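Local coordinates for beta-phosphoglucomutase (Bacteroides vulgatus, PDB 3DV9), which probably interconverts beta-glucose 1-phosphate and glucose 6-phosphate as a magnesium-dependent phosphoglucomutase of the haloacid dehalogenase superfamily, at residues 18-22 / 181-185; 165-171 / 193-198; 185-190 / 203-208. All blocks are in the same frame, centred on the assembly; numbering follows the deposited sequence. Where two conformers were deposited one is given.

Interaction 1: residues 18-22 / 181-185; sequences YESID and KPNEA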
loop_
_atom_site.group_PDB
_atom_site.type_symbol
_atom_site.label_atom_id
_atom_site.label_comp_id
_atom_site.label_asym_id
_atom_site.label_seq_id
_atom_site.Cartn_x
_atom_site.Cartn_y
_atom_site.Cartn_z
ATOM N N TYR A 18 -15.640 -17.925 5.042
ATOM C CA TYR A 18 -14.751 -18.352 6.108
ATOM C C TYR A 18 -15.452 -18.415 7.448
ATOM O O TYR A 18 -16.435 -17.707 7.672
ATOM C CB TYR A 18 -13.540 -17.400 6.240
ATOM C CG TYR A 18 -12.703 -17.262 4.989
ATOM C CD1 TYR A 18 -12.146 -18.393 4.376
ATOM C CD2 TYR A 18 -12.435 -15.995 4.432
ATOM C CE1 TYR A 18 -11.369 -18.268 3.219
ATOM C CE2 TYR A 18 -11.671 -15.869 3.282
ATOM C CZ TYR A 18 -11.141 -17.002 2.685
ATOM O OH TYR A 18 -10.351 -16.865 1.577
ATOM N N GLU A 19 -14.934 -19.280 8.327
ATOM C CA GLU A 19 -15.453 -19.366 9.684
ATOM C C GLU A 19 -14.840 -18.278 10.548
ATOM O O GLU A 19 -15.499 -17.775 11.452
ATOM C CB GLU A 19 -15.192 -20.732 10.321
ATOM C CG GLU A 19 -16.053 -21.867 9.768
ATOM C CD GLU A 19 -17.542 -21.641 9.966
ATOM O OE1 GLU A 19 -18.303 -21.812 8.983
ATOM O OE2 GLU A 19 -17.948 -21.282 11.100
ATOM N N SER A 20 -13.587 -17.916 10.267
ATOM C CA SER A 20 -12.898 -16.940 11.078
ATOM C C SER A 20 -11.698 -16.380 10.319
ATOM O O SER A 20 -11.287 -16.919 9.291
ATOM C CB SER A 20 -12.358 -17.595 12.352
ATOM O OG SER A 20 -11.332 -18.506 11.988
ATOM N N ILE A 21 -11.149 -15.301 10.857
ATOM C CA ILE A 21 -9.817 -14.858 10.461
ATOM C C ILE A 21 -8.879 -15.420 11.522
ATOM O O ILE A 21 -9.058 -15.180 12.705
ATOM C CB ILE A 21 -9.703 -13.290 10.360
ATOM C CG1 ILE A 21 -10.375 -12.788 9.053
ATOM C CG2 ILE A 21 -8.207 -12.816 10.432
ATOM C CD1 ILE A 21 -10.686 -11.308 9.015
ATOM N N ASP A 22 -7.887 -16.176 11.070
ATOM C CA ASP A 22 -6.899 -16.784 11.956
ATOM C C ASP A 22 -5.571 -16.035 11.724
ATOM O O ASP A 22 -4.749 -16.402 10.891
ATOM C CB ASP A 22 -6.816 -18.283 11.641
ATOM C CG ASP A 22 -5.773 -19.012 12.469
ATOM O OD1 ASP A 22 -5.352 -18.495 13.523
ATOM O OD2 ASP A 22 -5.384 -20.135 12.058
ATOM N N LYS A 181 -2.894 -18.148 4.014
ATOM C CA LYS A 181 -4.225 -18.122 3.375
ATOM C C LYS A 181 -4.811 -16.708 3.456
ATOM O O LYS A 181 -4.379 -15.918 4.305
ATOM C CB LYS A 181 -5.150 -19.130 4.077
ATOM C CG LYS A 181 -4.567 -20.582 4.083
ATOM C CD LYS A 181 -5.606 -21.619 4.391
ATOM C CE LYS A 181 -6.088 -21.557 5.837
ATOM N NZ LYS A 181 -7.200 -22.575 6.099
ATOM N N PRO A 182 -5.766 -16.365 2.564
ATOM C CA PRO A 182 -6.289 -14.994 2.619
ATOM C C PRO A 182 -6.930 -14.621 3.957
ATOM O O PRO A 182 -6.836 -13.459 4.364
ATOM C CB PRO A 182 -7.310 -14.953 1.478
ATOM C CG PRO A 182 -6.808 -16.058 0.513
ATOM C CD PRO A 182 -6.384 -17.135 1.451
ATOM N N ASN A 183 -7.528 -15.592 4.643
ATOM C CA ASN A 183 -8.140 -15.347 5.961
ATOM C C ASN A 183 -7.132 -15.399 7.141
ATOM O O ASN A 183 -7.534 -15.440 8.303
ATOM C CB ASN A 183 -9.289 -16.321 6.219
ATOM C CG ASN A 183 -8.804 -17.731 6.407
ATOM O OD1 ASN A 183 -7.996 -18.227 5.613
ATOM N ND2 ASN A 183 -9.314 -18.406 7.455
ATOM N N GLU A 184 -5.842 -15.417 6.835
ATOM C CA GLU A 184 -4.769 -15.381 7.850
ATOM C C GLU A 184 -4.010 -14.056 7.835
ATOM O O GLU A 184 -2.986 -13.910 8.500
ATOM C CB GLU A 184 -3.783 -16.554 7.654
ATOM C CG GLU A 184 -4.418 -17.928 7.898
ATOM C CD GLU A 184 -3.510 -19.110 7.522
ATOM O OE1 GLU A 184 -2.548 -18.934 6.731
ATOM O OE2 GLU A 184 -3.792 -20.221 8.015
ATOM N N ALA A 185 -4.460 -13.127 6.991
ATOM C CA ALA A 185 -3.756 -11.861 6.806
ATOM C C ALA A 185 -4.683 -10.631 6.861
ATOM O O ALA A 185 -5.914 -10.751 6.743
ATOM C CB ALA A 185 -2.960 -11.881 5.486
HETATM O O HOH W 1 -5.803 -20.911 9.623
#
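Tyr-18 lays one face of its ring over the CB of Asn-183, a CH-pi contact with CB 3.6 Å from the ring centroid and 11° off the normal. The amide of Asn-183 stacks on the same ring, the two planes 14° apart, while Tyr-18 OH lies 3.6 Å from Pro-182 CB, the two side chains crossing at about a right angle. Ser-20 contributes its backbone: its O receives Asn-183 ND2 at 3.1 Å in an almost straight bond lying in the amide plane. Asn-183 reaches both partners because its CG sits between the backbone N and the carbonyl carbon (chi1 69°). The two segments lead into neighbouring parallel strands of the Rossmann-like core, 25-29 and 185-189, and they meet at the N-terminal ends of these strands, Glu-184 already pairing through its backbone with Lys-24 and Ala-25. Ile-21 brings CA and CG2 against the carbonyl O of Asn-183, CA at 3.2 Å. That same oxygen accepts from Asp-22 N at 2.9 Å. The carboxylates of Asp-22 and Glu-184 come within 4.3 Å (OD2 to OE2), and one water donates to both oxygens, probably easing the repulsion. Glu-184 OE1 turns back to accept from Lys-181 N.

Interaction 2: residues 165-171 / 193-198; sequences KPNPEPY and LGVQAG. With PO4 (phosphate ion), chain C.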
loop_
_atom_site.group_PDB
_atom_site.type_symbol
_atom_site.label_atom_id
_atom_site.label_comp_id
_atom_site.label_asym_id
_atom_site.label_seq_id
_atom_site.Cartn_x
_atom_site.Cartn_y
_atom_site.Cartn_z
ATOM N N LYS A 165 -0.610 -2.777 -8.356
ATOM C CA LYS A 165 -1.909 -2.260 -7.952
ATOM C C LYS A 165 -2.512 -1.480 -9.136
ATOM O O LYS A 165 -1.772 -0.777 -9.826
ATOM C CB LYS A 165 -1.713 -1.423 -6.679
ATOM C CG LYS A 165 -1.187 -2.280 -5.489
ATOM C CD LYS A 165 -0.419 -1.373 -4.456
ATOM C CE LYS A 165 0.400 -2.239 -3.499
ATOM N NZ LYS A 165 0.927 -1.485 -2.308
ATOM N N PRO A 166 -3.846 -1.622 -9.395
ATOM C CA PRO A 166 -4.824 -2.284 -8.547
ATOM C C PRO A 166 -4.973 -3.799 -8.815
ATOM O O PRO A 166 -5.861 -4.414 -8.283
ATOM C CB PRO A 166 -6.125 -1.568 -8.927
ATOM C CG PRO A 166 -5.959 -1.313 -10.405
ATOM C CD PRO A 166 -4.484 -1.032 -10.600
ATOM N N ASN A 167 -4.091 -4.374 -9.629
ATOM C CA ASN A 167 -4.098 -5.838 -9.797
ATOM C C ASN A 167 -3.804 -6.453 -8.407
ATOM O O ASN A 167 -2.963 -5.881 -7.661
ATOM C CB ASN A 167 -3.033 -6.250 -10.807
ATOM C CG ASN A 167 -3.182 -7.709 -11.280
ATOM O OD1 ASN A 167 -3.084 -8.648 -10.473
ATOM N ND2 ASN A 167 -3.359 -7.906 -12.612
ATOM N N PRO A 168 -4.515 -7.541 -8.024
ATOM C CA PRO A 168 -4.250 -8.180 -6.722
ATOM C C PRO A 168 -2.884 -8.870 -6.642
ATOM O O PRO A 168 -2.503 -9.243 -5.554
ATOM C CB PRO A 168 -5.356 -9.237 -6.605
ATOM C CG PRO A 168 -5.765 -9.511 -7.967
ATOM C CD PRO A 168 -5.664 -8.188 -8.696
ATOM N N GLU A 169 -2.166 -9.002 -7.776
ATOM C CA GLU A 169 -0.868 -9.725 -7.835
ATOM C C GLU A 169 0.116 -9.470 -6.680
ATOM O O GLU A 169 0.595 -10.421 -6.098
ATOM C CB GLU A 169 -0.180 -9.590 -9.220
ATOM C CG GLU A 169 1.088 -10.452 -9.401
ATOM C CD GLU A 169 0.790 -11.951 -9.396
ATOM O OE1 GLU A 169 -0.403 -12.339 -9.432
ATOM O OE2 GLU A 169 1.752 -12.738 -9.323
ATOM N N PRO A 170 0.417 -8.201 -6.352
ATOM C CA PRO A 170 1.371 -7.950 -5.256
ATOM C C PRO A 170 0.950 -8.640 -3.932
ATOM O O PRO A 170 1.805 -9.201 -3.186
ATOM C CB PRO A 170 1.345 -6.404 -5.114
ATOM C CG PRO A 170 0.888 -5.909 -6.390
ATOM C CD PRO A 170 -0.044 -6.933 -6.975
ATOM N N TYR A 171 -0.330 -8.537 -3.590
ATOM C CA TYR A 171 -0.841 -9.146 -2.356
ATOM C C TYR A 171 -0.925 -10.663 -2.449
ATOM O O TYR A 171 -0.603 -11.363 -1.505
ATOM C CB TYR A 171 -2.180 -8.505 -1.931
ATOM C CG TYR A 171 -1.925 -7.121 -1.427
ATOM C CD1 TYR A 171 -1.159 -6.915 -0.273
ATOM C CD2 TYR A 171 -2.393 -5.995 -2.123
ATOM C CE1 TYR A 171 -0.859 -5.624 0.179
ATOM C CE2 TYR A 171 -2.107 -4.660 -1.632
ATOM C CZ TYR A 171 -1.338 -4.522 -0.500
ATOM O OH TYR A 171 -1.011 -3.292 -0.016
ATOM N N LEU A 193 -6.176 2.608 -5.200
ATOM C CA LEU A 193 -5.794 1.445 -6.046
ATOM C C LEU A 193 -5.182 0.303 -5.215
ATOM O O LEU A 193 -5.351 -0.873 -5.548
ATOM C CB LEU A 193 -4.807 1.848 -7.136
ATOM C CG LEU A 193 -5.347 2.842 -8.174
ATOM C CD1 LEU A 193 -4.218 3.289 -9.072
ATOM C CD2 LEU A 193 -6.492 2.257 -8.971
ATOM N N GLY A 194 -4.548 0.671 -4.100
ATOM C CA GLY A 194 -4.011 -0.291 -3.106
ATOM C C GLY A 194 -5.141 -1.045 -2.401
ATOM O O GLY A 194 -5.095 -2.268 -2.279
ATOM N N VAL A 195 -6.160 -0.302 -1.968
ATOM C CA VAL A 195 -7.337 -0.885 -1.341
ATOM C C VAL A 195 -7.975 -1.857 -2.344
ATOM O O VAL A 195 -8.316 -2.974 -2.000
ATOM C CB VAL A 195 -8.342 0.169 -0.873
ATOM C CG1 VAL A 195 -9.608 -0.501 -0.395
ATOM C CG2 VAL A 195 -7.698 0.978 0.303
ATOM N N GLN A 196 -8.123 -1.401 -3.588
ATOM C CA GLN A 196 -8.749 -2.235 -4.633
ATOM C C GLN A 196 -8.012 -3.572 -4.791
ATOM O O GLN A 196 -8.656 -4.636 -4.929
ATOM C CB GLN A 196 -8.757 -1.458 -5.958
ATOM C CG GLN A 196 -9.547 -2.186 -7.015
ATOM C CD GLN A 196 -9.626 -1.418 -8.314
ATOM O OE1 GLN A 196 -9.487 -0.186 -8.348
ATOM N NE2 GLN A 196 -9.832 -2.147 -9.395
ATOM N N ALA A 197 -6.677 -3.505 -4.800
ATOM C CA ALA A 197 -5.806 -4.705 -4.942
ATOM C C ALA A 197 -6.009 -5.665 -3.760
ATOM O O ALA A 197 -6.132 -6.886 -3.974
ATOM C CB ALA A 197 -4.334 -4.301 -5.041
ATOM N N GLY A 198 -6.022 -5.128 -2.535
ATOM C CA GLY A 198 -6.191 -5.960 -1.325
ATOM C C GLY A 198 -7.558 -6.653 -1.361
ATOM O O GLY A 198 -7.679 -7.838 -1.075
HETATM P P PO4 C . 2.980 2.212 -2.502
HETATM O O1 PO4 C . 3.892 1.581 -1.469
HETATM O O2 PO4 C . 2.037 3.195 -1.865
HETATM O O3 PO4 C . 2.176 1.136 -3.237
HETATM O O4 PO4 C . 3.774 2.940 -3.579
#
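A lysine that reaches into the active site of this haloacid dehalogenase-like fold begins the contact: Lys-165 runs past the helix containing residues 193-198, its CG 3.8 Å from Ala-197 CB and its CD beside the CA of Gly-194. With CG anti to the carbonyl carbon (chi1 -63°) and the chain extended beyond it, the amine is carried to a bound phosphate, where NZ donates to O3 at 3.0 Å. The same NZ forms salt bridges with Asp-29 and Glu-189 and a hydrogen bond with Val-130 O, so several acceptors surround the buried charge; the phosphate itself probably came from the crystallisation liquor.

Pro-166 follows a cis peptide bond and lies alongside two side chains of the helix. Its CB is 3.8 Å from Leu-193 CD2 and also packs on the extended chain of Gln-196, while its CA approaches Leu-193 O in a CA-H...O contact. Ala-197 CB comes within 3.4 Å of Asn-167 O and meets the edge of the Tyr-171 ring, in the ring plane, 3.9 Å from CD2. The backbones are close here, Pro-168 CA standing 4.2 Å from Ala-197 CA. Gly-194 and Gly-198 present bare backbone to the ring of Tyr-171. Next to this interface, Asn-167 OD1 accepts from Glu-169 N on a lone pair in the carbonyl plane, a capping bond at the turn that leads into the helix.

Tyr-171, from helix 169-178, fits its ring against helix 192-200 and rests on Leu-27 and Asp-29 of strand 25-29, Val-130 of strand 126-130 and Val-187 of strand 185-189, while its OH bonds to Glu-189.

Interaction 3: residues 185-190 / 203-208; sequences ALVIEN and IFTIAV. With MG (magnesium ion), chain B.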
loop_
_atom_site.group_PDB
_atom_site.type_symbol
_atom_site.label_atom_id
_atom_site.label_comp_id
_atom_site.label_asym_id
_atom_site.label_seq_id
_atom_site.Cartn_x
_atom_site.Cartn_y
_atom_site.Cartn_z
ATOM N N ALA A 185 -4.460 -13.127 6.991
ATOM C CA ALA A 185 -3.756 -11.861 6.806
ATOM C C ALA A 185 -4.683 -10.631 6.861
ATOM O O ALA A 185 -5.914 -10.751 6.743
ATOM C CB ALA A 185 -2.960 -11.881 5.486
ATOM N N LEU A 186 -4.056 -9.467 7.108
ATOM C CA LEU A 186 -4.691 -8.151 6.943
ATOM C C LEU A 186 -3.859 -7.363 5.917
ATOM O O LEU A 186 -2.645 -7.505 5.863
ATOM C CB LEU A 186 -4.645 -7.360 8.265
ATOM C CG LEU A 186 -5.624 -7.572 9.420
ATOM C CD1 LEU A 186 -5.845 -9.000 9.726
ATOM C CD2 LEU A 186 -5.175 -6.782 10.652
ATOM N N VAL A 187 -4.514 -6.529 5.118
ATOM C CA VAL A 187 -3.809 -5.587 4.252
ATOM C C VAL A 187 -3.984 -4.198 4.877
ATOM O O VAL A 187 -5.086 -3.822 5.252
ATOM C CB VAL A 187 -4.371 -5.602 2.810
ATOM C CG1 VAL A 187 -3.879 -4.370 2.002
ATOM C CG2 VAL A 187 -4.004 -6.925 2.101
ATOM N N ILE A 188 -2.881 -3.484 5.010
ATOM C CA ILE A 188 -2.919 -2.077 5.526
ATOM C C ILE A 188 -2.532 -1.161 4.372
ATOM O O ILE A 188 -1.372 -1.126 3.948
ATOM C CB ILE A 188 -1.964 -1.889 6.717
ATOM C CG1 ILE A 188 -2.113 -3.016 7.755
ATOM C CG2 ILE A 188 -2.181 -0.482 7.343
ATOM C CD1 ILE A 188 -3.559 -3.124 8.307
ATOM N N GLU A 189 -3.520 -0.402 3.881
ATOM C CA GLU A 189 -3.383 0.396 2.666
ATOM C C GLU A 189 -3.820 1.848 2.881
ATOM O O GLU A 189 -4.693 2.115 3.731
ATOM C CB GLU A 189 -4.190 -0.253 1.537
ATOM C CG GLU A 189 -3.284 -1.157 0.709
ATOM C CD GLU A 189 -2.345 -0.351 -0.268
ATOM O OE1 GLU A 189 -2.310 0.919 -0.224
ATOM O OE2 GLU A 189 -1.627 -0.996 -1.073
ATOM N N ASN A 190 -3.290 2.766 2.056
ATOM C CA ASN A 190 -3.692 4.191 2.203
ATOM C C ASN A 190 -4.216 4.802 0.900
ATOM O O ASN A 190 -4.591 5.970 0.908
ATOM C CB ASN A 190 -2.505 5.042 2.687
ATOM C CG ASN A 190 -1.412 5.137 1.628
ATOM O OD1 ASN A 190 -1.016 4.127 1.058
ATOM N ND2 ASN A 190 -1.007 6.336 1.291
ATOM N N ILE A 203 -8.411 -10.444 0.817
ATOM C CA ILE A 203 -7.856 -10.297 2.179
ATOM C C ILE A 203 -8.566 -9.122 2.828
ATOM O O ILE A 203 -8.834 -8.127 2.172
ATOM C CB ILE A 203 -6.344 -9.967 2.147
ATOM C CG1 ILE A 203 -5.581 -10.972 1.238
ATOM C CG2 ILE A 203 -5.744 -9.814 3.600
ATOM C CD1 ILE A 203 -4.184 -10.462 0.803
ATOM N N PHE A 204 -8.858 -9.272 4.112
ATOM C CA PHE A 204 -9.477 -8.233 4.903
ATOM C C PHE A 204 -8.575 -6.996 4.796
ATOM O O PHE A 204 -7.392 -7.053 5.079
ATOM C CB PHE A 204 -9.660 -8.713 6.352
ATOM C CG PHE A 204 -10.401 -7.732 7.213
ATOM C CD1 PHE A 204 -11.775 -7.920 7.474
ATOM C CD2 PHE A 204 -9.726 -6.655 7.830
ATOM C CE1 PHE A 204 -12.486 -7.021 8.261
ATOM C CE2 PHE A 204 -10.440 -5.760 8.646
ATOM C CZ PHE A 204 -11.818 -5.961 8.880
ATOM N N THR A 205 -9.160 -5.901 4.314
ATOM C CA THR A 205 -8.381 -4.742 3.890
ATOM C C THR A 205 -8.718 -3.535 4.739
ATOM O O THR A 205 -9.899 -3.134 4.825
ATOM C CB THR A 205 -8.498 -4.479 2.333
ATOM O OG1 THR A 205 -7.890 -5.574 1.627
ATOM C CG2 THR A 205 -7.782 -3.149 1.924
ATOM N N ILE A 206 -7.689 -2.947 5.357
ATOM C CA ILE A 206 -7.871 -1.774 6.219
ATOM C C ILE A 206 -7.286 -0.557 5.526
ATOM O O ILE A 206 -6.079 -0.512 5.163
ATOM C CB ILE A 206 -7.221 -1.987 7.628
ATOM C CG1 ILE A 206 -7.917 -3.111 8.400
ATOM C CG2 ILE A 206 -7.158 -0.623 8.432
ATOM C CD1 ILE A 206 -7.056 -3.589 9.568
ATOM N N ALA A 207 -8.124 0.468 5.325
ATOM C CA ALA A 207 -7.630 1.733 4.797
ATOM C C ALA A 207 -7.201 2.648 5.947
ATOM O O ALA A 207 -7.852 2.725 6.976
ATOM C CB ALA A 207 -8.685 2.478 3.965
ATOM N N VAL A 208 -6.095 3.332 5.731
ATOM C CA VAL A 208 -5.631 4.359 6.678
ATOM C C VAL A 208 -5.390 5.581 5.816
ATOM O O VAL A 208 -4.495 5.589 4.935
ATOM C CB VAL A 208 -4.298 3.923 7.394
ATOM C CG1 VAL A 208 -3.825 5.020 8.374
ATOM C CG2 VAL A 208 -4.406 2.532 8.093
HETATM MG MG MG B . 0.618 3.818 -0.504
HETATM O O HOH W 2 -8.277 -11.511 5.725
HETATM O O HOH W 3 -0.913 2.467 -1.764
HETATM O O HOH W 4 1.610 3.088 -2.211
#
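Val-187 and Thr-205 stand side by side on the same face of two adjacent parallel strands, 185-189 and 204-208, which helix 192-200 joins into a beta-alpha-beta unit of the Rossmann-like core. The strand axes pass 4.7 Å apart, crossing at -25°. Four backbone bonds lace them: Val-187 N to Phe-204 O, Ile-206 N to Val-187 O, Glu-189 N to Ile-206 O and Val-208 N to Glu-189 O.

Val-187 CG2 packs against Ile-203 CG2 at 3.7 Å, the two side chains crossing at about a right angle. Thr-205 turns OG1 beside its backbone N (chi1 -66°), where the hydroxyl donates to Ile-203 O at 2.8 Å from above the carbonyl plane and also abuts Val-187 CB. A valine here would probably leave Ile-203 O without its hydroxyl donor, although a methyl could still lie beside Val-187.

On the other face Ile-188 and Ile-206 pack against each other and against Phe-233 and Leu-240 of helix 230-244. The two isoleucines run alongside, Ile-188 CD1 3.7 Å from Ile-206 CD1, and in the conformer given Leu-186 CD2 reaches the same Ile-206 methyl obliquely. Ile-188 CG2 crosses to Val-208 CG2.

At the strand end Glu-189 bends at chi2 (-76°), sending its carboxylate away from the neighbouring strand. OE2 is held by Tyr-171 and Lys-165, while OE1 takes Asn-190 N on its anti lone pair and a water that is itself a ligand of the magnesium ion. Asn-190 packs CB against Val-208 O at 3.1 Å. Its OD1 binds the magnesium ion at 2.3 Å, alongside Asp-29, Asp-31 O and Glu-65.

In the fold
Strand 185-189 ties the three contacts together. Interaction 1 shares Ala-185 with interaction 3: at the N-terminal end of the strand, interaction 1 abuts the strand pair, Ile-21 CD1 3.9 Å from Phe-204 CB. At the other end of the strand, interactions 2 and 3 converge on Glu-189, whose OE2 lies 2.9 Å from Lys-165 NZ in a salt bridge and 2.6 Å from Tyr-171 OH. Here the phosphate-binding lysine of 165-171 and the metal ligand Asn-190 come together at the active site, the Lys-165 side chain about 6 Å from the magnesium ion. Interaction 1 lies remote from this, its centre about 18 Å from that of interaction 2.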